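Local coordinates for Sodium/calcium exchanger membrane region domain-containing protein (Archaeoglobus fulgidus, PDB 4KPP) that exchanges calcium ions for protons across the membrane, as an archaeal member of the sodium/calcium exchanger family, at residues 140-151 against 165-176. Numbering follows the deposited sequence.
With OLB ((2S)-2,3-dihydroxypropyl (9Z)-octadec-9-enoate), chain E.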
loop_
_atom_site.group_PDB
_atom_site.type_symbol
_atom_site.label_atom_id
_atom_site.label_comp_id
_atom_site.label_asym_id
_atom_site.label_seq_id
_atom_site.Cartn_x
_atom_site.Cartn_y
_atom_site.Cartn_z
ATOM N N LEU A 140 4.375 -13.827 -10.747
ATOM C CA LEU A 140 3.177 -13.150 -11.220
ATOM C C LEU A 140 3.301 -11.652 -10.944
ATOM O O LEU A 140 3.282 -10.839 -11.870
ATOM C CB LEU A 140 1.938 -13.715 -10.515
ATOM C CG LEU A 140 0.554 -13.661 -11.181
ATOM C CD1 LEU A 140 -0.541 -13.683 -10.121
ATOM C CD2 LEU A 140 0.371 -12.471 -12.114
ATOM N N GLU A 141 3.423 -11.295 -9.668
ATOM C CA GLU A 141 3.497 -9.889 -9.281
ATOM C C GLU A 141 4.715 -9.194 -9.883
ATOM O O GLU A 141 4.659 -8.008 -10.189
ATOM C CB GLU A 141 3.476 -9.714 -7.755
ATOM C CG GLU A 141 3.612 -10.993 -6.956
ATOM C CD GLU A 141 2.299 -11.741 -6.802
ATOM O OE1 GLU A 141 1.296 -11.115 -6.396
ATOM O OE2 GLU A 141 2.273 -12.955 -7.089
ATOM N N ILE A 142 5.804 -9.939 -10.055
ATOM C CA ILE A 142 7.015 -9.409 -10.682
ATOM C C ILE A 142 6.731 -8.906 -12.096
ATOM O O ILE A 142 7.162 -7.818 -12.483
ATOM C CB ILE A 142 8.132 -10.473 -10.735
ATOM C CG1 ILE A 142 8.629 -10.795 -9.325
ATOM C CG2 ILE A 142 9.289 -10.003 -11.607
ATOM C CD1 ILE A 142 9.746 -11.820 -9.289
ATOM N N PHE A 143 5.994 -9.708 -12.857
ATOM C CA PHE A 143 5.625 -9.367 -14.226
ATOM C C PHE A 143 4.831 -8.066 -14.294
ATOM O O PHE A 143 5.137 -7.181 -15.096
ATOM C CB PHE A 143 4.812 -10.508 -14.840
ATOM C CG PHE A 143 4.315 -10.226 -16.229
ATOM C CD1 PHE A 143 5.130 -10.443 -17.326
ATOM C CD2 PHE A 143 3.027 -9.760 -16.436
ATOM C CE1 PHE A 143 4.673 -10.189 -18.608
ATOM C CE2 PHE A 143 2.564 -9.505 -17.709
ATOM C CZ PHE A 143 3.387 -9.718 -18.799
ATOM N N PHE A 144 3.810 -7.954 -13.452
ATOM C CA PHE A 144 2.957 -6.773 -13.460
ATOM C C PHE A 144 3.651 -5.552 -12.883
ATOM O O PHE A 144 3.366 -4.425 -13.278
ATOM C CB PHE A 144 1.637 -7.044 -12.743
ATOM C CG PHE A 144 0.635 -7.749 -13.600
ATOM C CD1 PHE A 144 -0.110 -7.042 -14.530
ATOM C CD2 PHE A 144 0.450 -9.117 -13.497
ATOM C CE1 PHE A 144 -1.028 -7.684 -15.334
ATOM C CE2 PHE A 144 -0.467 -9.763 -14.297
ATOM C CZ PHE A 144 -1.205 -9.046 -15.217
ATOM N N LEU A 145 4.570 -5.786 -11.953
ATOM C CA LEU A 145 5.381 -4.715 -11.393
ATOM C C LEU A 145 6.275 -4.134 -12.480
ATOM O O LEU A 145 6.469 -2.925 -12.562
ATOM C CB LEU A 145 6.230 -5.247 -10.241
ATOM C CG LEU A 145 6.037 -4.603 -8.869
ATOM C CD1 LEU A 145 4.617 -4.090 -8.703
ATOM C CD2 LEU A 145 6.373 -5.613 -7.780
ATOM N N PHE A 146 6.808 -5.010 -13.324
ATOM C CA PHE A 146 7.677 -4.588 -14.412
ATOM C C PHE A 146 6.911 -3.772 -15.452
ATOM O O PHE A 146 7.395 -2.745 -15.916
ATOM C CB PHE A 146 8.339 -5.803 -15.058
ATOM C CG PHE A 146 9.478 -5.460 -15.974
ATOM C CD1 PHE A 146 10.571 -4.749 -15.505
ATOM C CD2 PHE A 146 9.468 -5.868 -17.301
ATOM C CE1 PHE A 146 11.626 -4.437 -16.341
ATOM C CE2 PHE A 146 10.523 -5.560 -18.145
ATOM C CZ PHE A 146 11.603 -4.843 -17.663
ATOM N N LEU A 147 5.711 -4.223 -15.807
ATOM C CA LEU A 147 4.894 -3.520 -16.794
ATOM C C LEU A 147 4.405 -2.165 -16.289
ATOM O O LEU A 147 4.381 -1.186 -17.039
ATOM C CB LEU A 147 3.696 -4.371 -17.220
ATOM C CG LEU A 147 3.983 -5.621 -18.053
ATOM C CD1 LEU A 147 2.697 -6.131 -18.687
ATOM C CD2 LEU A 147 5.048 -5.352 -19.110
ATOM N N ALA A 148 4.004 -2.120 -15.022
ATOM C CA ALA A 148 3.540 -0.883 -14.407
ATOM C C ALA A 148 4.673 0.133 -14.330
ATOM O O ALA A 148 4.468 1.325 -14.563
ATOM C CB ALA A 148 2.978 -1.158 -13.019
ATOM N N THR A 149 5.868 -0.349 -14.005
ATOM C CA THR A 149 7.032 0.517 -13.867
ATOM C C THR A 149 7.473 1.089 -15.212
ATOM O O THR A 149 7.762 2.279 -15.319
ATOM C CB THR A 149 8.200 -0.223 -13.200
ATOM O OG1 THR A 149 7.810 -0.628 -11.883
ATOM C CG2 THR A 149 9.419 0.672 -13.106
ATOM N N LEU A 150 7.513 0.239 -16.233
ATOM C CA LEU A 150 7.847 0.681 -17.582
ATOM C C LEU A 150 6.850 1.718 -18.073
ATOM O O LEU A 150 7.221 2.681 -18.745
ATOM C CB LEU A 150 7.886 -0.502 -18.551
ATOM C CG LEU A 150 9.017 -1.511 -18.346
ATOM C CD1 LEU A 150 9.008 -2.551 -19.454
ATOM C CD2 LEU A 150 10.361 -0.801 -18.272
ATOM N N TYR A 151 5.582 1.526 -17.727
ATOM C CA TYR A 151 4.559 2.484 -18.118
ATOM C C TYR A 151 4.673 3.778 -17.319
ATOM O O TYR A 151 4.432 4.861 -17.847
ATOM C CB TYR A 151 3.157 1.894 -17.970
ATOM C CG TYR A 151 2.110 2.711 -18.686
ATOM C CD1 TYR A 151 1.824 2.481 -20.026
ATOM C CD2 TYR A 151 1.420 3.725 -18.031
ATOM C CE1 TYR A 151 0.872 3.234 -20.694
ATOM C CE2 TYR A 151 0.468 4.481 -18.689
ATOM C CZ TYR A 151 0.198 4.232 -20.018
ATOM O OH TYR A 151 -0.751 4.981 -20.674
ATOM N N ASP A 165 -4.141 6.915 -19.066
ATOM C CA ASP A 165 -3.136 6.351 -18.170
ATOM C C ASP A 165 -3.815 5.599 -17.037
ATOM O O ASP A 165 -3.440 4.472 -16.716
ATOM C CB ASP A 165 -2.250 7.448 -17.578
ATOM C CG ASP A 165 -1.297 8.038 -18.591
ATOM O OD1 ASP A 165 -0.947 7.338 -19.565
ATOM O OD2 ASP A 165 -0.888 9.203 -18.405
ATOM N N ALA A 166 -4.814 6.237 -16.438
ATOM C CA ALA A 166 -5.567 5.638 -15.349
ATOM C C ALA A 166 -6.235 4.353 -15.819
ATOM O O ALA A 166 -6.259 3.357 -15.097
ATOM C CB ALA A 166 -6.600 6.617 -14.816
ATOM N N LEU A 167 -6.762 4.382 -17.041
ATOM C CA LEU A 167 -7.390 3.212 -17.646
ATOM C C LEU A 167 -6.393 2.061 -17.757
ATOM O O LEU A 167 -6.731 0.908 -17.491
ATOM C CB LEU A 167 -7.942 3.565 -19.030
ATOM C CG LEU A 167 -9.300 2.982 -19.437
ATOM C CD1 LEU A 167 -9.676 3.444 -20.839
ATOM C CD2 LEU A 167 -9.311 1.463 -19.355
ATOM N N VAL A 168 -5.163 2.382 -18.150
ATOM C CA VAL A 168 -4.107 1.382 -18.269
ATOM C C VAL A 168 -3.759 0.774 -16.912
ATOM O O VAL A 168 -3.764 -0.447 -16.752
ATOM C CB VAL A 168 -2.833 1.975 -18.907
ATOM C CG1 VAL A 168 -1.720 0.939 -18.935
ATOM C CG2 VAL A 168 -3.131 2.475 -20.309
ATOM N N PHE A 169 -3.464 1.635 -15.940
ATOM C CA PHE A 169 -3.114 1.195 -14.590
ATOM C C PHE A 169 -4.204 0.344 -13.949
ATOM O O PHE A 169 -3.916 -0.667 -13.313
ATOM C CB PHE A 169 -2.789 2.392 -13.697
ATOM C CG PHE A 169 -1.452 3.010 -13.980
ATOM C CD1 PHE A 169 -0.287 2.284 -13.788
ATOM C CD2 PHE A 169 -1.355 4.320 -14.428
ATOM C CE1 PHE A 169 0.952 2.850 -14.045
ATOM C CE2 PHE A 169 -0.122 4.890 -14.687
ATOM C CZ PHE A 169 1.032 4.154 -14.495
ATOM N N VAL A 170 -5.456 0.753 -14.120
ATOM C CA VAL A 170 -6.579 -0.017 -13.599
ATOM C C VAL A 170 -6.714 -1.345 -14.348
ATOM O O VAL A 170 -7.015 -2.377 -13.748
ATOM C CB VAL A 170 -7.901 0.789 -13.662
ATOM C CG1 VAL A 170 -9.100 -0.103 -13.360
ATOM C CG2 VAL A 170 -7.855 1.960 -12.694
ATOM N N SER A 171 -6.473 -1.314 -15.658
ATOM C CA SER A 171 -6.520 -2.527 -16.472
ATOM C C SER A 171 -5.470 -3.536 -16.026
ATOM O O SER A 171 -5.756 -4.729 -15.901
ATOM C CB SER A 171 -6.325 -2.198 -17.955
ATOM O OG SER A 171 -7.403 -1.425 -18.452
ATOM N N LEU A 172 -4.254 -3.052 -15.793
ATOM C CA LEU A 172 -3.169 -3.909 -15.329
ATOM C C LEU A 172 -3.549 -4.613 -14.035
ATOM O O LEU A 172 -3.348 -5.820 -13.896
ATOM C CB LEU A 172 -1.882 -3.104 -15.136
ATOM C CG LEU A 172 -1.115 -2.720 -16.404
ATOM C CD1 LEU A 172 0.037 -1.784 -16.073
ATOM C CD2 LEU A 172 -0.609 -3.961 -17.125
ATOM N N TYR A 173 -4.112 -3.862 -13.094
ATOM C CA TYR A 173 -4.494 -4.445 -11.815
ATOM C C TYR A 173 -5.658 -5.420 -11.959
ATOM O O TYR A 173 -5.661 -6.479 -11.336
ATOM C CB TYR A 173 -4.824 -3.370 -10.778
ATOM C CG TYR A 173 -5.059 -3.960 -9.408
ATOM C CD1 TYR A 173 -4.024 -4.568 -8.714
ATOM C CD2 TYR A 173 -6.318 -3.931 -8.818
ATOM C CE1 TYR A 173 -4.228 -5.126 -7.470
ATOM C CE2 TYR A 173 -6.531 -4.482 -7.564
ATOM C CZ TYR A 173 -5.481 -5.078 -6.897
ATOM O OH TYR A 173 -5.677 -5.630 -5.653
ATOM N N ALA A 174 -6.640 -5.058 -12.781
ATOM C CA ALA A 174 -7.792 -5.924 -13.034
ATOM C C ALA A 174 -7.365 -7.275 -13.607
ATOM O O ALA A 174 -7.845 -8.323 -13.173
ATOM C CB ALA A 174 -8.778 -5.239 -13.965
ATOM N N ILE A 175 -6.460 -7.237 -14.582
ATOM C CA ILE A 175 -5.903 -8.451 -15.174
ATOM C C ILE A 175 -5.101 -9.230 -14.134
ATOM O O ILE A 175 -5.180 -10.458 -14.061
ATOM C CB ILE A 175 -4.999 -8.121 -16.380
ATOM C CG1 ILE A 175 -5.825 -7.510 -17.514
ATOM C CG2 ILE A 175 -4.268 -9.362 -16.871
ATOM C CD1 ILE A 175 -5.010 -7.167 -18.744
ATOM N N TYR A 176 -4.334 -8.503 -13.327
ATOM C CA TYR A 176 -3.556 -9.108 -12.251
ATOM C C TYR A 176 -4.446 -9.837 -11.250
ATOM O O TYR A 176 -4.157 -10.966 -10.860
ATOM C CB TYR A 176 -2.716 -8.051 -11.539
ATOM C CG TYR A 176 -2.171 -8.501 -10.205
ATOM C CD1 TYR A 176 -1.213 -9.504 -10.128
ATOM C CD2 TYR A 176 -2.608 -7.919 -9.023
ATOM C CE1 TYR A 176 -0.710 -9.920 -8.908
ATOM C CE2 TYR A 176 -2.111 -8.326 -7.800
ATOM C CZ TYR A 176 -1.162 -9.327 -7.749
ATOM O OH TYR A 176 -0.662 -9.737 -6.534
HETATM C C1 OLB E . 2.140 4.383 -24.398
HETATM C C2 OLB E . 3.553 3.938 -24.231
HETATM C C3 OLB E . 3.598 2.769 -23.305
HETATM C C4 OLB E . 4.769 1.906 -23.638
HETATM C C5 OLB E . 5.733 1.904 -22.500
HETATM O O19 OLB E . 1.318 3.626 -24.892
HETATM O O20 OLB E . 1.753 5.642 -24.012
HETATM C C21 OLB E . 0.455 6.043 -24.240
HETATM C C22 OLB E . 0.139 7.188 -23.341
HETATM O O23 OLB E . 1.318 7.723 -22.870
HETATM C C24 OLB E . -0.621 8.219 -24.103
HETATM C C6 OLB E . 5.281 0.932 -21.465
HETATM C C7 OLB E . 5.325 -0.453 -22.018
HETATM C C8 OLB E . 5.275 -1.436 -20.898
HETATM C C9 OLB E . 3.960 -1.335 -20.203
HETATM C C10 OLB E . 2.794 -2.108 -20.719
HETATM C C11 OLB E . 1.422 -1.528 -20.651
HETATM C C12 OLB E . 0.513 -2.353 -21.499
HETATM C C13 OLB E . -0.675 -1.550 -21.910
HETATM C C14 OLB E . -0.276 -0.503 -22.892
HETATM C C15 OLB E . -1.493 0.267 -23.284
HETATM C C16 OLB E . -1.122 1.435 -24.135
HETATM C C17 OLB E . -0.522 0.960 -25.416
HETATM C C18 OLB E . -1.188 1.619 -26.577
#
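Tyr151 reaches across to Asp165, and Tyr176 to Glu141, a worked example of tyrosine hydroxyls meeting carboxylates toward either end of a helix-helix contact. Tyr151 OH donates to the anti lone pair of Asp165 OD1 at 2.6 Å, with the carboxylate steeply turned against the ring; the other oxygen, OD2, is held by a salt bridge to Lys158. Tyr176 OH donates to Glu141 OE1, in the plane of its ring, at 2.4 Å, so short that the exact length is doubtful; the same hydroxyl is also hydrogen-bonded to Ser280 OG on helix 271-285. Segments 140-151 and 165-176 belong to consecutive predicted transmembrane helices, joined through the short helix 155-158; their axes come within 10.7 Å, antiparallel at 176°, away from the calcium site. Aromatic contacts accompany each bond. Tyr176 CB sits 3.8 Å from the centroid of the Phe144 ring, squarely over its face, while Ile175 CG2 meets the ring's edge at CZ. The Tyr151 ring, swung out with CG anti to the backbone N (chi1 -165°), takes Val168 CG1 over one face and turns its edge to the face of Phe169, planes at 90°. A leucine at Tyr151 would probably leave Asp165 OD1 without its hydroxyl donor and Val168 without an aromatic face. In the middle, Leu172 splits its methyls, CD1 lying 4.0 Å from Ala148 CA and CD2 against Phe144 CD1. A monoolein chain passes Tyr151, its C9 approaching Leu147 O.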